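Local coordinates for protein carboxypeptidase A (PDB 1JQG) that probably removes C-terminal residues from peptide chains as a zinc-dependent metallocarboxypeptidase of the M14 family, made as a proenzyme, at residues A[120-123]-A[124-128]; A[402-405]-A[406-409]; A[408-411]-A[412-415]. One frame throughout, in Å; residues are numbered along the deposited sequence.

Interaction 1 of 3, residues A[120-123]-A[124-128]; sequences KIHS and YEEVD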
loop_
_atom_site.group_PDB
_atom_site.type_symbol
_atom_site.label_atom_id
_atom_site.label_comp_id
_atom_site.label_asym_id
_atom_site.label_seq_id
_atom_site.Cartn_x
_atom_site.Cartn_y
_atom_site.Cartn_z
ATOM N N LYS A 120 -0.132 -10.736 -15.377
ATOM C CA LYS A 120 -0.468 -9.388 -15.803
ATOM C C LYS A 120 -1.163 -8.593 -14.713
ATOM O O LYS A 120 -1.555 -9.178 -13.716
ATOM C CB LYS A 120 -1.339 -9.414 -17.067
ATOM C CG LYS A 120 -2.772 -9.934 -16.842
ATOM C CD LYS A 120 -3.586 -9.694 -18.099
ATOM C CE LYS A 120 -5.070 -9.898 -17.853
ATOM N NZ LYS A 120 -5.661 -8.588 -17.393
ATOM N N ILE A 121 -1.333 -7.295 -14.900
ATOM C CA ILE A 121 -1.969 -6.419 -13.932
ATOM C C ILE A 121 -3.452 -6.374 -14.331
ATOM O O ILE A 121 -3.804 -6.183 -15.499
ATOM C CB ILE A 121 -1.368 -5.007 -13.913
ATOM C CG1 ILE A 121 0.113 -4.997 -13.488
ATOM C CG2 ILE A 121 -2.059 -4.011 -13.010
ATOM C CD1 ILE A 121 0.361 -5.653 -12.151
ATOM N N HIS A 122 -4.321 -6.516 -13.338
ATOM C CA HIS A 122 -5.757 -6.510 -13.572
ATOM C C HIS A 122 -6.396 -5.192 -13.145
ATOM O O HIS A 122 -6.098 -4.627 -12.091
ATOM C CB HIS A 122 -6.406 -7.677 -12.773
ATOM C CG HIS A 122 -5.764 -8.997 -13.078
ATOM N ND1 HIS A 122 -6.026 -9.735 -14.229
ATOM C CD2 HIS A 122 -4.842 -9.704 -12.376
ATOM C CE1 HIS A 122 -5.286 -10.842 -14.203
ATOM N NE2 HIS A 122 -4.562 -10.850 -13.087
ATOM N N SER A 123 -7.344 -4.711 -13.922
ATOM C CA SER A 123 -8.027 -3.458 -13.655
ATOM C C SER A 123 -9.080 -3.617 -12.574
ATOM O O SER A 123 -9.387 -4.727 -12.102
ATOM C CB SER A 123 -8.686 -2.926 -14.937
ATOM O OG SER A 123 -9.702 -3.812 -15.359
ATOM N N TYR A 124 -9.674 -2.477 -12.171
ATOM C CA TYR A 124 -10.669 -2.480 -11.111
ATOM C C TYR A 124 -11.853 -3.338 -11.548
ATOM O O TYR A 124 -12.396 -4.127 -10.762
ATOM C CB TYR A 124 -11.107 -1.031 -10.796
ATOM C CG TYR A 124 -12.526 -0.958 -10.216
ATOM C CD1 TYR A 124 -12.795 -1.360 -8.910
ATOM C CD2 TYR A 124 -13.581 -0.530 -11.012
ATOM C CE1 TYR A 124 -14.077 -1.341 -8.407
ATOM C CE2 TYR A 124 -14.867 -0.482 -10.511
ATOM C CZ TYR A 124 -15.115 -0.891 -9.202
ATOM O OH TYR A 124 -16.393 -0.869 -8.708
ATOM N N GLU A 125 -12.284 -3.163 -12.787
ATOM C CA GLU A 125 -13.437 -3.878 -13.339
ATOM C C GLU A 125 -13.220 -5.387 -13.318
ATOM O O GLU A 125 -14.158 -6.093 -13.003
ATOM C CB GLU A 125 -13.726 -3.409 -14.767
ATOM C CG GLU A 125 -14.099 -1.958 -14.918
ATOM C CD GLU A 125 -12.957 -0.965 -14.767
ATOM O OE1 GLU A 125 -11.792 -1.421 -14.884
ATOM O OE2 GLU A 125 -13.240 0.241 -14.536
ATOM N N GLU A 126 -12.008 -5.844 -13.680
ATOM C CA GLU A 126 -11.690 -7.250 -13.726
ATOM C C GLU A 126 -11.669 -7.866 -12.333
ATOM O O GLU A 126 -12.172 -8.952 -12.116
ATOM C CB GLU A 126 -10.351 -7.561 -14.426
ATOM C CG GLU A 126 -10.260 -6.952 -15.824
ATOM C CD GLU A 126 -8.947 -7.251 -16.504
ATOM O OE1 GLU A 126 -8.826 -8.370 -17.063
ATOM O OE2 GLU A 126 -8.053 -6.380 -16.467
ATOM N N VAL A 127 -11.199 -7.119 -11.344
ATOM C CA VAL A 127 -11.154 -7.566 -9.944
ATOM C C VAL A 127 -12.563 -7.615 -9.373
ATOM O O VAL A 127 -12.975 -8.529 -8.703
ATOM C CB VAL A 127 -10.255 -6.696 -9.061
ATOM C CG1 VAL A 127 -10.331 -7.136 -7.594
ATOM C CG2 VAL A 127 -8.817 -6.754 -9.541
ATOM N N ASP A 128 -13.357 -6.603 -9.705
ATOM C CA ASP A 128 -14.741 -6.508 -9.259
ATOM C C ASP A 128 -15.556 -7.682 -9.781
ATOM O O ASP A 128 -16.419 -8.257 -9.104
ATOM C CB ASP A 128 -15.352 -5.199 -9.743
ATOM C CG ASP A 128 -16.747 -4.992 -9.229
ATOM O OD1 ASP A 128 -17.624 -5.324 -10.040
ATOM O OD2 ASP A 128 -16.918 -4.527 -8.072
HETATM O O HOH W 1 -5.803 -4.952 -17.404
#
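Glu126 reaches back from the first turn of helix 124-137 to grip both the backbone of Ser123 and the ammonium group of Lys120. Its CG stands anti to the carbonyl carbon (chi1 -54°) and the chain runs on fully extended, which carries the carboxylate past the helix end to the preceding loop. There OE2 accepts the backbone N-H of Ser123 in an almost straight bond, N to OE2 3.1 Å and 177° at the hydrogen, met on the anti side and well out of the carboxylate plane. This is the glutamate half of a capping box, with Ser123 as N-cap, and the helix proper starts with the bond from Val127 N to Ser123 O (3.1 Å). Ser123 OG, set between its own backbone N and carbonyl carbon (chi1 65°), lies beside Glu126 CG at 3.2 Å. Lys120 and Glu126 approach from opposite directions, the lysine chain bending only at its last torsion, and Lys120 NZ meets Glu126 OE1 on its syn side in a salt bridge of 3.2 Å. A water donates to Glu126 OE2 (2.8 Å) and to Ile121 O (3.0 Å), adding a water-mediated tie. The His122 ring presents an edge to OE1 at a longer distance, while its NE2 is bound by Ser117 O. His122 CB lies 4.1 Å from Val127 CG2, and both side chains are buried against helix 187-200.

Interaction 2 of 3, residues A[402-405]-A[406-409]; sequences IEQA and GFET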
loop_
_atom_site.group_PDB
_atom_site.type_symbol
_atom_site.label_atom_id
_atom_site.label_comp_id
_atom_site.label_asym_id
_atom_site.label_seq_id
_atom_site.Cartn_x
_atom_site.Cartn_y
_atom_site.Cartn_z
ATOM N N ILE A 402 5.443 -10.339 -10.952
ATOM C CA ILE A 402 4.053 -10.378 -10.515
ATOM C C ILE A 402 3.709 -11.577 -9.646
ATOM O O ILE A 402 3.133 -11.388 -8.553
ATOM C CB ILE A 402 3.086 -10.297 -11.684
ATOM C CG1 ILE A 402 3.327 -9.054 -12.534
ATOM C CG2 ILE A 402 1.658 -10.395 -11.121
ATOM C CD1 ILE A 402 2.229 -8.706 -13.529
ATOM N N GLU A 403 3.993 -12.785 -10.109
ATOM C CA GLU A 403 3.755 -13.984 -9.319
ATOM C C GLU A 403 4.638 -14.062 -8.083
ATOM O O GLU A 403 4.222 -14.530 -7.024
ATOM C CB GLU A 403 3.940 -15.234 -10.203
ATOM C CG GLU A 403 3.543 -16.517 -9.486
ATOM C CD GLU A 403 3.534 -17.741 -10.383
ATOM O OE1 GLU A 403 2.481 -18.229 -10.833
ATOM O OE2 GLU A 403 4.634 -18.250 -10.661
ATOM N N GLN A 404 5.919 -13.698 -8.200
ATOM C CA GLN A 404 6.879 -13.792 -7.111
ATOM C C GLN A 404 6.485 -12.817 -6.001
ATOM O O GLN A 404 6.639 -13.159 -4.836
ATOM C CB GLN A 404 8.295 -13.476 -7.589
ATOM C CG GLN A 404 9.340 -13.352 -6.483
ATOM C CD GLN A 404 9.504 -14.583 -5.631
ATOM O OE1 GLN A 404 9.200 -15.730 -5.970
ATOM N NE2 GLN A 404 10.021 -14.425 -4.407
ATOM N N ALA A 405 5.943 -11.664 -6.371
ATOM C CA ALA A 405 5.464 -10.651 -5.477
ATOM C C ALA A 405 4.364 -11.213 -4.581
ATOM O O ALA A 405 4.477 -11.080 -3.352
ATOM C CB ALA A 405 4.979 -9.462 -6.304
ATOM N N GLY A 406 3.447 -11.947 -5.185
ATOM C CA GLY A 406 2.385 -12.617 -4.465
ATOM C C GLY A 406 2.872 -13.761 -3.577
ATOM O O GLY A 406 2.496 -13.851 -2.424
ATOM N N PHE A 407 3.676 -14.627 -4.182
ATOM C CA PHE A 407 4.136 -15.846 -3.491
ATOM C C PHE A 407 5.025 -15.502 -2.311
ATOM O O PHE A 407 4.884 -16.005 -1.194
ATOM C CB PHE A 407 4.891 -16.753 -4.479
ATOM C CG PHE A 407 5.678 -17.868 -3.867
ATOM C CD1 PHE A 407 5.020 -19.050 -3.554
ATOM C CD2 PHE A 407 7.033 -17.757 -3.594
ATOM C CE1 PHE A 407 5.700 -20.098 -2.960
ATOM C CE2 PHE A 407 7.720 -18.827 -3.016
ATOM C CZ PHE A 407 7.052 -19.998 -2.690
ATOM N N GLU A 408 5.988 -14.604 -2.580
ATOM C CA GLU A 408 6.898 -14.098 -1.530
ATOM C C GLU A 408 6.201 -13.539 -0.293
ATOM O O GLU A 408 6.448 -13.919 0.839
ATOM C CB GLU A 408 7.678 -12.941 -2.164
ATOM C CG GLU A 408 8.877 -12.457 -1.394
ATOM C CD GLU A 408 9.603 -11.360 -2.169
ATOM O OE1 GLU A 408 9.698 -10.271 -1.599
ATOM O OE2 GLU A 408 10.023 -11.731 -3.282
ATOM N N THR A 409 5.209 -12.651 -0.486
ATOM C CA THR A 409 4.462 -12.022 0.573
ATOM C C THR A 409 3.587 -13.001 1.327
ATOM O O THR A 409 3.419 -12.906 2.546
ATOM C CB THR A 409 3.575 -10.873 0.030
ATOM O OG1 THR A 409 4.361 -10.037 -0.831
ATOM C CG2 THR A 409 3.003 -9.996 1.141
#
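Gln404 and Glu408, one helical turn apart, join their side chains on a buried flank of helix 402-421. Gln404 NE2 donates to the anti lone pair of Glu408 OE2 at 2.9 Å, the amide and carboxylate planes standing 47° apart. Gln404 is bent at chi2 (59°), which swings its amide along the helix towards the straight chain of Glu408; the same NE2 also donates to Val342 O. Shorter still is the bond from Thr409 OG1 to Ala405 O, 2.7 Å and nearly in line with the C=O, while the backbone bond from Thr409 N to that oxygen is weak at 3.3 Å. Gly406 is buried too, its N bonded only weakly to Ile402 O. The other flank is looser. The exposed Glu403 side chain points away from 406-409, tied here through its carbonyl O to Phe407 N (2.9 Å), and the partly exposed Phe407 ring meets Gln404 OE1 obliquely at CD2, 3.8 Å away. A hydroxyl returned to the carbonyl four residues back is a familiar way for a threonine to satisfy itself within a helix; here the Thr409 side chain packs on Tyr381 and Leu383 of strand 377-383, in the central sheet of the alpha/beta fold of zinc carboxypeptidases.

Interaction 3 of 3, residues A[408-411]-A[412-415]; sequences ETWE and GIKV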
loop_
_atom_site.group_PDB
_atom_site.type_symbol
_atom_site.label_atom_id
_atom_site.label_comp_id
_atom_site.label_asym_id
_atom_site.label_seq_id
_atom_site.Cartn_x
_atom_site.Cartn_y
_atom_site.Cartn_z
ATOM N N GLU A 408 5.988 -14.604 -2.580
ATOM C CA GLU A 408 6.898 -14.098 -1.530
ATOM C C GLU A 408 6.201 -13.539 -0.293
ATOM O O GLU A 408 6.448 -13.919 0.839
ATOM C CB GLU A 408 7.678 -12.941 -2.164
ATOM C CG GLU A 408 8.877 -12.457 -1.394
ATOM C CD GLU A 408 9.603 -11.360 -2.169
ATOM O OE1 GLU A 408 9.698 -10.271 -1.599
ATOM O OE2 GLU A 408 10.023 -11.731 -3.282
ATOM N N THR A 409 5.209 -12.651 -0.486
ATOM C CA THR A 409 4.462 -12.022 0.573
ATOM C C THR A 409 3.587 -13.001 1.327
ATOM O O THR A 409 3.419 -12.906 2.546
ATOM C CB THR A 409 3.575 -10.873 0.030
ATOM O OG1 THR A 409 4.361 -10.037 -0.831
ATOM C CG2 THR A 409 3.003 -9.996 1.141
ATOM N N TRP A 410 3.091 -14.023 0.622
ATOM C CA TRP A 410 2.149 -14.966 1.240
ATOM C C TRP A 410 2.881 -15.794 2.303
ATOM O O TRP A 410 2.312 -16.248 3.300
ATOM C CB TRP A 410 1.482 -15.837 0.189
ATOM C CG TRP A 410 0.550 -16.887 0.732
ATOM C CD1 TRP A 410 0.624 -18.249 0.582
ATOM C CD2 TRP A 410 -0.630 -16.621 1.502
ATOM N NE1 TRP A 410 -0.448 -18.840 1.227
ATOM C CE2 TRP A 410 -1.234 -17.861 1.793
ATOM C CE3 TRP A 410 -1.239 -15.474 1.982
ATOM C CZ2 TRP A 410 -2.406 -17.982 2.532
ATOM C CZ3 TRP A 410 -2.408 -15.551 2.719
ATOM C CH2 TRP A 410 -2.962 -16.800 2.975
ATOM N N GLU A 411 4.170 -16.024 2.082
ATOM C CA GLU A 411 5.038 -16.658 3.056
ATOM C C GLU A 411 5.035 -15.902 4.379
ATOM O O GLU A 411 5.109 -16.514 5.447
ATOM C CB GLU A 411 6.470 -16.820 2.523
ATOM C CG GLU A 411 6.605 -17.632 1.259
ATOM C CD GLU A 411 6.013 -19.034 1.479
ATOM O OE1 GLU A 411 6.604 -19.638 2.402
ATOM O OE2 GLU A 411 5.045 -19.509 0.810
ATOM N N GLY A 412 5.087 -14.566 4.303
ATOM C CA GLY A 412 5.117 -13.742 5.513
ATOM C C GLY A 412 3.750 -13.632 6.167
ATOM O O GLY A 412 3.603 -13.654 7.378
ATOM N N ILE A 413 2.725 -13.522 5.330
ATOM C CA ILE A 413 1.354 -13.372 5.791
ATOM C C ILE A 413 0.875 -14.588 6.580
ATOM O O ILE A 413 0.275 -14.412 7.621
ATOM C CB ILE A 413 0.402 -13.044 4.612
ATOM C CG1 ILE A 413 0.818 -11.732 3.962
ATOM C CG2 ILE A 413 -1.048 -12.981 5.089
ATOM C CD1 ILE A 413 -0.001 -11.165 2.832
ATOM N N LYS A 414 1.057 -15.804 6.063
ATOM C CA LYS A 414 0.574 -16.986 6.742
ATOM C C LYS A 414 1.324 -17.250 8.051
ATOM O O LYS A 414 0.839 -17.821 9.054
ATOM C CB LYS A 414 0.608 -18.224 5.830
ATOM C CG LYS A 414 1.946 -18.766 5.423
ATOM C CD LYS A 414 1.775 -19.761 4.241
ATOM C CE LYS A 414 3.149 -20.026 3.597
ATOM N NZ LYS A 414 3.064 -21.270 2.799
ATOM N N VAL A 415 2.585 -16.838 8.118
ATOM C CA VAL A 415 3.407 -16.995 9.301
ATOM C C VAL A 415 2.878 -16.033 10.344
ATOM O O VAL A 415 2.849 -16.384 11.534
ATOM C CB VAL A 415 4.885 -16.741 9.032
ATOM C CG1 VAL A 415 5.660 -16.450 10.300
ATOM C CG2 VAL A 415 5.570 -17.944 8.377
#
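A run of i to i+3 and i to i+4 side-chain contacts lines helix 402-421 at 408-415, where the helix lies between helix 187-200 and helix 325-340 beside the central sheet. Trp410 is the hub. Lys414 crosses the indole at about a right angle with CD over one face, 4.2 Å from the centroid of the five-membered ring and 26° off its normal, a CH-pi contact. At the six-membered end, Trp410 CZ3 touches Ile413 CG2 at 3.8 Å, an apolar contact that is oblique to the ring. Indole CG stands anti to the backbone N (chi1 177°), directing the ring towards Ala194 and Leu198 of helix 187-200. On the sheet side, Ile413 CD1 lies 3.6 Å from the methyl CG2 of Thr409. Backbone bonds underlie these pairs, Ile413 N to Thr409 O at 2.9 Å and Lys414 N to Trp410 O at 3.1 Å. Beyond the indole, Lys414 and Glu411 run side by side in the same direction, joined by a salt bridge whose hydrogen bond is weak, Lys414 NZ to Glu411 OE2 3.3 Å. NZ has a second and stronger partner in Glu204. Two carboxylates around one ammonium group would be expected to keep the lysine charged, while its CD methylene, resting over the indole, lets the same side chain serve an apolar surface and an ionic one.

In the fold
Interactions 2 and 3 are overlapping, consecutive parts of helix 402-421: they share Glu408 and Thr409, and their centres lie 9 Å apart. Interaction 1 sits at the start of helix 124-137, its centre 17 Å from that of interaction 2, yet the two meet through Ile402, whose CD1 lies 3.6 Å from Lys120 CA and 3.8 Å from Ile121 CD1. Interaction 3 does not touch interaction 1; their nearest atoms are about 13 Å apart. The shared Thr409 places both helix contacts relative to the active site: its side chain is about 10 Å from those of the zinc ligand His306 and of Glu382, the predicted proton donor/acceptor, and about 14 Å from the zinc ion.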